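Local atomic coordinates of thiol-disulfide oxidoreductase (PDB entry 3FW2), a protein that probably acts as a TlpA-like thiol-disulfide oxidoreductase, represented here by its C-terminal thioredoxin-fold domain. Residues K34-N45 and I114-S125. Numbering follows the deposited sequence.
Sequences KSLLINFWASWN and IYKIPANILLSS
Phe40 meets Ala119 as a hydrogen-bonded pair where strands 35-41 and 119-123 run antiparallel at the heart of a thioredoxin fold. Its N donates almost straight to Ala119 O (2.8 Å, 177°), Ala119 N returns a bond to Phe40 O (3.2 Å), and Leu36 with Leu123 and Ile38 with Ile121 pair likewise through two backbone bonds. The phenyl ring takes Ile114 CD1 over the centre of one face, in a CH-pi contact 3.7 Å from the Phe40 ring centroid, while Ile117 CG2 packs against Phe40 CB and Ala119 O lies at the ring edge, in plane. With CG anti to the carbonyl carbon (chi1 -66°), the ring runs alongside Ile121, whose CG2 packs 3.8 Å from Ile38 CB. With an alanine in place of Phe40 the ring is gone, which would probably leave Ile114 CD1 without its CH-pi partner and open a gap beside Ile121 CG2.

Ile117, just before the cis-Pro118 characteristic of thioredoxin folds, sends CD1 against Ala42 CB and over the six-membered ring of Trp44. That indole is held in turn by NE1 bonding to Leu77 O, and Asn45 OD1 bonds Asn45 ND2 of the second subunit. On the sheet face opposite Phe40, Ile38 and Ile121, helix 136-149 packs on Leu122, whose CD1 lies 4.2 Å from Leu37 CB.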
ATOM      1  N   LYS A  34     -13.991 -18.841 -17.612  1.00 15.97           N
ATOM      2  CA  LYS A  34     -13.843 -17.487 -18.116  1.00 15.40           C
ATOM      3  C   LYS A  34     -12.423 -16.962 -17.838  1.00 13.54           C
ATOM      4  O   LYS A  34     -11.779 -17.362 -16.892  1.00 14.05           O
ATOM      5  CB  LYS A  34     -14.827 -16.561 -17.397  1.00 15.61           C
ATOM      6  CG  LYS A  34     -16.281 -17.017 -17.516  1.00 17.67           C
ATOM      7  CD  LYS A  34     -17.212 -15.844 -17.172  1.00 20.39           C
ATOM      8  CE  LYS A  34     -18.649 -16.258 -17.093  1.00 24.81           C
ATOM      9  NZ  LYS A  34     -19.446 -15.079 -16.622  1.00 26.37           N
ATOM     10  N   SER A  35     -11.992 -16.047 -18.672  1.00 12.62           N
ATOM     11  CA  SER A  35     -10.838 -15.208 -18.367  1.00 12.37           C
ATOM     12  C   SER A  35     -11.241 -14.282 -17.223  1.00 11.82           C
ATOM     13  O   SER A  35     -12.433 -14.064 -16.986  1.00 11.97           O
ATOM     14  CB  SER A  35     -10.436 -14.405 -19.577  1.00 12.89           C
ATOM     15  OG  SER A  35     -10.013 -15.268 -20.633  1.00 14.67           O
ATOM     16  N   LEU A  36     -10.264 -13.783 -16.474  1.00 11.86           N
ATOM     17  CA  LEU A  36     -10.569 -13.074 -15.241  1.00 10.64           C
ATOM     18  C   LEU A  36      -9.691 -11.837 -15.106  1.00 10.07           C
ATOM     19  O   LEU A  36      -8.479 -11.937 -15.116  1.00  9.80           O
ATOM     20  CB  LEU A  36     -10.405 -13.995 -14.043  1.00 12.12           C
ATOM     21  CG  LEU A  36     -10.729 -13.448 -12.666  1.00 12.40           C
ATOM     22  CD1 LEU A  36     -12.176 -13.007 -12.498  1.00 13.76           C
ATOM     23  CD2 LEU A  36     -10.319 -14.520 -11.597  1.00 14.24           C
ATOM     24  N   LEU A  37     -10.345 -10.677 -14.955  1.00 10.00           N
ATOM     25  CA  LEU A  37      -9.691  -9.421 -14.665  1.00  9.43           C
ATOM     26  C   LEU A  37      -9.803  -9.167 -13.175  1.00  9.42           C
ATOM     27  O   LEU A  37     -10.900  -9.010 -12.650  1.00 10.04           O
ATOM     28  CB  LEU A  37     -10.372  -8.286 -15.413  1.00 10.94           C
ATOM     29  CG  LEU A  37      -9.769  -6.898 -15.170  1.00  9.34           C
ATOM     30  CD1 LEU A  37      -8.318  -6.742 -15.661  1.00 10.02           C
ATOM     31  CD2 LEU A  37     -10.632  -5.834 -15.833  1.00 12.29           C
ATOM     32  N   ILE A  38      -8.643  -9.118 -12.528  1.00  9.48           N
ATOM     33  CA  ILE A  38      -8.529  -8.967 -11.062  1.00  9.73           C
ATOM     34  C   ILE A  38      -7.966  -7.603 -10.781  1.00  8.86           C
ATOM     35  O   ILE A  38      -6.904  -7.265 -11.340  1.00  9.82           O
ATOM     36  CB  ILE A  38      -7.616  -9.988 -10.433  1.00  9.37           C
ATOM     37  CG1 ILE A  38      -8.130 -11.422 -10.665  1.00 12.34           C
ATOM     38  CG2 ILE A  38      -7.499  -9.748  -8.943  1.00 11.15           C
ATOM     39  CD1 ILE A  38      -7.174 -12.495 -10.048  1.00 12.46           C
ATOM     40  N   ASN A  39      -8.729  -6.761 -10.062  1.00  9.07           N
ATOM     41  CA  ASN A  39      -8.247  -5.431  -9.671  1.00  8.88           C
ATOM     42  C   ASN A  39      -7.968  -5.360  -8.172  1.00  9.96           C
ATOM     43  O   ASN A  39      -8.745  -5.879  -7.330  1.00  9.14           O
ATOM     44  CB  ASN A  39      -9.173  -4.319 -10.136  1.00  9.11           C
ATOM     45  CG  ASN A  39     -10.450  -4.207  -9.300  1.00  9.66           C
ATOM     46  OD1 ASN A  39     -10.586  -3.305  -8.423  1.00 13.38           O
ATOM     47  ND2 ASN A  39     -11.362  -5.070  -9.553  1.00  6.06           N
ATOM     48  N   PHE A  40      -6.879  -4.714  -7.831  1.00  8.71           N
ATOM     49  CA  PHE A  40      -6.452  -4.562  -6.451  1.00 10.00           C
ATOM     50  C   PHE A  40      -6.568  -3.083  -6.026  1.00  9.00           C
ATOM     51  O   PHE A  40      -6.223  -2.174  -6.787  1.00  8.65           O
ATOM     52  CB  PHE A  40      -4.986  -4.943  -6.292  1.00 10.65           C
ATOM     53  CG  PHE A  40      -4.685  -6.411  -6.534  1.00 10.70           C
ATOM     54  CD1 PHE A  40      -4.701  -7.312  -5.501  1.00 11.15           C
ATOM     55  CD2 PHE A  40      -4.452  -6.876  -7.798  1.00 12.05           C
ATOM     56  CE1 PHE A  40      -4.415  -8.664  -5.714  1.00 15.41           C
ATOM     57  CE2 PHE A  40      -4.184  -8.245  -8.001  1.00 14.69           C
ATOM     58  CZ  PHE A  40      -4.171  -9.101  -6.943  1.00  9.57           C
ATOM     59  N   TRP A  41      -7.067  -2.861  -4.809  1.00  8.56           N
ATOM     60  CA  TRP A  41      -7.381  -1.519  -4.353  1.00  8.48           C
ATOM     61  C   TRP A  41      -7.479  -1.549  -2.829  1.00  8.42           C
ATOM     62  O   TRP A  41      -7.364  -2.610  -2.198  1.00  8.54           O
ATOM     63  CB  TRP A  41      -8.733  -1.073  -4.933  1.00  8.82           C
ATOM     64  CG  TRP A  41      -9.913  -1.849  -4.433  1.00  6.82           C
ATOM     65  CD1 TRP A  41     -10.233  -3.146  -4.730  1.00 10.87           C
ATOM     66  CD2 TRP A  41     -10.894  -1.409  -3.480  1.00  7.81           C
ATOM     67  NE1 TRP A  41     -11.356  -3.526  -4.051  1.00 11.09           N
ATOM     68  CE2 TRP A  41     -11.783  -2.497  -3.270  1.00  9.86           C
ATOM     69  CE3 TRP A  41     -11.125  -0.210  -2.820  1.00  9.85           C
ATOM     70  CZ2 TRP A  41     -12.891  -2.397  -2.426  1.00 11.58           C
ATOM     71  CZ3 TRP A  41     -12.206  -0.109  -1.978  1.00  9.95           C
ATOM     72  CH2 TRP A  41     -13.063  -1.205  -1.770  1.00  9.17           C
ATOM     73  N   ALA A  42      -7.720  -0.391  -2.234  1.00  8.64           N
ATOM     74  CA  ALA A  42      -8.111  -0.316  -0.834  1.00  8.64           C
ATOM     75  C   ALA A  42      -8.850   0.959  -0.543  1.00  9.12           C
ATOM     76  O   ALA A  42      -8.575   2.026  -1.130  1.00  8.81           O
ATOM     77  CB  ALA A  42      -6.889  -0.390   0.106  1.00  9.18           C
ATOM     78  N   SER A  43      -9.789   0.911   0.404  1.00  9.69           N
ATOM     79  CA  SER A  43     -10.533   2.112   0.756  1.00 10.12           C
ATOM     80  C   SER A  43      -9.651   3.185   1.401  1.00 11.50           C
ATOM     81  O   SER A  43      -9.953   4.374   1.380  1.00 12.45           O
ATOM     82  CB  SER A  43     -11.746   1.749   1.647  1.00 10.92           C
ATOM     83  OG  SER A  43     -11.351   1.646   3.011  1.00 11.00           O
ATOM     84  N   TRP A  44      -8.578   2.769   2.042  1.00 10.80           N
ATOM     85  CA  TRP A  44      -7.609   3.680   2.617  1.00 11.43           C
ATOM     86  C   TRP A  44      -6.681   4.345   1.567  1.00 11.99           C
ATOM     87  O   TRP A  44      -5.768   5.160   1.930  1.00 13.27           O
ATOM     88  CB  TRP A  44      -6.785   2.969   3.717  1.00 12.10           C
ATOM     89  CG  TRP A  44      -6.034   1.705   3.343  1.00 11.94           C
ATOM     90  CD1 TRP A  44      -6.391   0.429   3.667  1.00 11.85           C
ATOM     91  CD2 TRP A  44      -4.798   1.607   2.634  1.00  9.77           C
ATOM     92  NE1 TRP A  44      -5.451  -0.449   3.203  1.00 11.88           N
ATOM     93  CE2 TRP A  44      -4.460   0.249   2.570  1.00 11.81           C
ATOM     94  CE3 TRP A  44      -3.920   2.551   2.053  1.00 13.69           C
ATOM     95  CZ2 TRP A  44      -3.293  -0.221   1.924  1.00 11.26           C
ATOM     96  CZ3 TRP A  44      -2.748   2.066   1.409  1.00 10.10           C
ATOM     97  CH2 TRP A  44      -2.463   0.706   1.344  1.00 13.27           C
ATOM     98  N   ASN A  45      -6.894   4.019   0.273  1.00  9.82           N
ATOM     99  CA  ASN A  45      -6.218   4.719  -0.815  1.00  9.31           C
ATOM    100  C   ASN A  45      -7.210   5.179  -1.866  1.00 10.49           C
ATOM    101  O   ASN A  45      -7.213   4.693  -2.960  1.00 11.75           O
ATOM    102  CB  ASN A  45      -5.185   3.772  -1.436  1.00  9.19           C
ATOM    103  CG  ASN A  45      -4.366   4.430  -2.506  1.00 11.65           C
ATOM    104  OD1 ASN A  45      -3.854   5.500  -2.301  1.00 13.91           O
ATOM    105  ND2 ASN A  45      -4.254   3.776  -3.639  1.00 13.58           N
ATOM    106  N   ILE A 114       2.355  -7.199  -5.389  1.00 14.59           N
ATOM    107  CA  ILE A 114       1.676  -5.897  -5.580  1.00 14.44           C
ATOM    108  C   ILE A 114       2.607  -4.825  -5.012  1.00 15.61           C
ATOM    109  O   ILE A 114       2.948  -4.815  -3.789  1.00 16.28           O
ATOM    110  CB  ILE A 114       0.307  -5.903  -4.896  1.00 16.09           C
ATOM    111  CG1 ILE A 114      -0.557  -6.995  -5.497  1.00 14.13           C
ATOM    112  CG2 ILE A 114      -0.421  -4.554  -5.031  1.00 15.10           C
ATOM    113  CD1 ILE A 114      -0.845  -6.896  -6.994  1.00 14.18           C
ATOM    114  N   TYR A 115       3.116  -3.963  -5.898  1.00 13.07           N
ATOM    115  CA  TYR A 115       4.053  -2.974  -5.451  1.00 11.81           C
ATOM    116  C   TYR A 115       3.444  -1.607  -5.250  1.00 11.34           C
ATOM    117  O   TYR A 115       4.049  -0.745  -4.621  1.00 10.14           O
ATOM    118  CB  TYR A 115       5.243  -2.902  -6.410  1.00 12.45           C
ATOM    119  CG  TYR A 115       4.912  -2.581  -7.825  1.00 13.99           C
ATOM    120  CD1 TYR A 115       4.699  -1.254  -8.236  1.00 14.00           C
ATOM    121  CD2 TYR A 115       4.853  -3.599  -8.800  1.00 17.23           C
ATOM    122  CE1 TYR A 115       4.422  -0.949  -9.616  1.00 15.86           C
ATOM    123  CE2 TYR A 115       4.539  -3.286 -10.141  1.00 17.94           C
ATOM    124  CZ  TYR A 115       4.362  -1.987 -10.531  1.00 17.24           C
ATOM    125  OH  TYR A 115       4.092  -1.676 -11.849  1.00 24.30           O
ATOM    126  N   LYS A 116       2.253  -1.432  -5.801  1.00 10.12           N
ATOM    127  CA  LYS A 116       1.464  -0.237  -5.617  1.00  9.73           C
ATOM    128  C   LYS A 116       0.010  -0.553  -5.884  1.00  9.67           C
ATOM    129  O   LYS A 116      -0.314  -1.537  -6.586  1.00  9.78           O
ATOM    130  CB  LYS A 116       1.991   0.927  -6.491  1.00 11.55           C
ATOM    131  CG  LYS A 116       1.647   0.878  -7.948  1.00 19.86           C
ATOM    132  CD  LYS A 116       2.090   2.212  -8.786  1.00 25.49           C
ATOM    133  CE  LYS A 116       1.737   3.506  -8.072  1.00 29.75           C
ATOM    134  NZ  LYS A 116       1.320   4.749  -8.935  1.00 33.16           N
ATOM    135  N   ILE A 117      -0.897   0.292  -5.363  1.00  9.08           N
ATOM    136  CA  ILE A 117      -2.310   0.208  -5.762  1.00  9.81           C
ATOM    137  C   ILE A 117      -2.758   1.550  -6.276  1.00  8.40           C
ATOM    138  O   ILE A 117      -2.234   2.579  -5.867  1.00  8.65           O
ATOM    139  CB  ILE A 117      -3.240  -0.304  -4.642  1.00  9.85           C
ATOM    140  CG1 ILE A 117      -2.895   0.415  -3.319  1.00  9.06           C
ATOM    141  CG2 ILE A 117      -3.129  -1.837  -4.537  1.00 10.25           C
ATOM    142  CD1 ILE A 117      -3.953   0.234  -2.155  1.00 12.11           C
ATOM    143  N   PRO A 118      -3.702   1.551  -7.235  1.00  8.73           N
ATOM    144  CA  PRO A 118      -4.331   0.399  -7.848  1.00  7.97           C
ATOM    145  C   PRO A 118      -3.406  -0.448  -8.668  1.00  8.90           C
ATOM    146  O   PRO A 118      -2.358   0.031  -9.192  1.00  9.30           O
ATOM    147  CB  PRO A 118      -5.385   1.017  -8.773  1.00  9.34           C
ATOM    148  CG  PRO A 118      -4.868   2.374  -9.025  1.00 10.11           C
ATOM    149  CD  PRO A 118      -4.254   2.806  -7.758  1.00  9.27           C
ATOM    150  N   ALA A 119      -3.791  -1.712  -8.852  1.00  9.86           N
ATOM    151  CA  ALA A 119      -3.080  -2.614  -9.758  1.00  9.79           C
ATOM    152  C   ALA A 119      -4.126  -3.516 -10.364  1.00 10.53           C
ATOM    153  O   ALA A 119      -5.218  -3.637  -9.824  1.00 10.55           O
ATOM    154  CB  ALA A 119      -2.033  -3.501  -8.955  1.00  9.67           C
ATOM    155  N   ASN A 120      -3.788  -4.182 -11.476  1.00  9.17           N
ATOM    156  CA  ASN A 120      -4.639  -5.248 -11.985  1.00  9.70           C
ATOM    157  C   ASN A 120      -3.836  -6.355 -12.686  1.00  8.41           C
ATOM    158  O   ASN A 120      -2.619  -6.238 -12.933  1.00  9.58           O
ATOM    159  CB  ASN A 120      -5.784  -4.707 -12.840  1.00  8.75           C
ATOM    160  CG  ASN A 120      -5.320  -4.103 -14.118  1.00 11.59           C
ATOM    161  OD1 ASN A 120      -4.503  -4.694 -14.802  1.00 12.35           O
ATOM    162  ND2 ASN A 120      -5.889  -2.931 -14.482  1.00 12.09           N
ATOM    163  N   ILE A 121      -4.509  -7.459 -12.942  1.00  9.64           N
ATOM    164  CA  ILE A 121      -3.899  -8.593 -13.596  1.00 10.06           C
ATOM    165  C   ILE A 121      -4.989  -9.313 -14.344  1.00  9.20           C
ATOM    166  O   ILE A 121      -6.121  -9.397 -13.859  1.00 10.28           O
ATOM    167  CB  ILE A 121      -3.127  -9.506 -12.611  1.00 11.51           C
ATOM    168  CG1 ILE A 121      -2.332 -10.572 -13.381  1.00 10.61           C
ATOM    169  CG2 ILE A 121      -4.063 -10.226 -11.653  1.00 11.28           C
ATOM    170  CD1 ILE A 121      -1.249 -11.290 -12.562  1.00 12.22           C
ATOM    171  N   LEU A 122      -4.655  -9.831 -15.513  1.00 10.73           N
ATOM    172  CA  LEU A 122      -5.622 -10.497 -16.401  1.00 11.42           C
ATOM    173  C   LEU A 122      -5.175 -11.915 -16.610  1.00 12.94           C
ATOM    174  O   LEU A 122      -4.047 -12.125 -16.994  1.00 11.83           O
ATOM    175  CB  LEU A 122      -5.690  -9.762 -17.723  1.00 13.06           C
ATOM    176  CG  LEU A 122      -6.616 -10.281 -18.827  1.00 13.60           C
ATOM    177  CD1 LEU A 122      -8.113 -10.247 -18.343  1.00 13.19           C
ATOM    178  CD2 LEU A 122      -6.445  -9.435 -20.081  1.00 15.48           C
ATOM    179  N   LEU A 123      -6.083 -12.847 -16.324  1.00 12.57           N
ATOM    180  CA  LEU A 123      -5.831 -14.270 -16.457  1.00 13.62           C
ATOM    181  C   LEU A 123      -6.633 -14.860 -17.578  1.00 14.49           C
ATOM    182  O   LEU A 123      -7.805 -14.548 -17.742  1.00 14.30           O
ATOM    183  CB  LEU A 123      -6.222 -14.980 -15.187  1.00 12.35           C
ATOM    184  CG  LEU A 123      -5.702 -14.443 -13.848  1.00 11.88           C
ATOM    185  CD1 LEU A 123      -6.058 -15.373 -12.615  1.00 12.29           C
ATOM    186  CD2 LEU A 123      -4.168 -14.287 -14.007  1.00 12.37           C
ATOM    187  N   SER A 124      -6.029 -15.808 -18.290  1.00 15.87           N
ATOM    188  CA  SER A 124      -6.808 -16.633 -19.216  1.00 16.74           C
ATOM    189  C   SER A 124      -7.699 -17.613 -18.418  1.00 16.78           C
ATOM    190  O   SER A 124      -7.533 -17.771 -17.188  1.00 16.96           O
ATOM    191  CB  SER A 124      -5.828 -17.338 -20.183  1.00 16.39           C
ATOM    192  OG  SER A 124      -5.234 -18.424 -19.525  1.00 21.06           O
ATOM    193  N   SER A 125      -8.636 -18.300 -19.079  1.00 18.61           N
ATOM    194  CA  SER A 125      -9.511 -19.264 -18.343  1.00 19.35           C
ATOM    195  C   SER A 125      -8.740 -20.432 -17.751  1.00 19.94           C
ATOM    196  O   SER A 125      -9.201 -21.030 -16.782  1.00 20.41           O
ATOM    197  CB  SER A 125     -10.648 -19.792 -19.197  1.00 20.33           C
ATOM    198  OG  SER A 125     -10.130 -20.547 -20.294  1.00 21.47           O
TER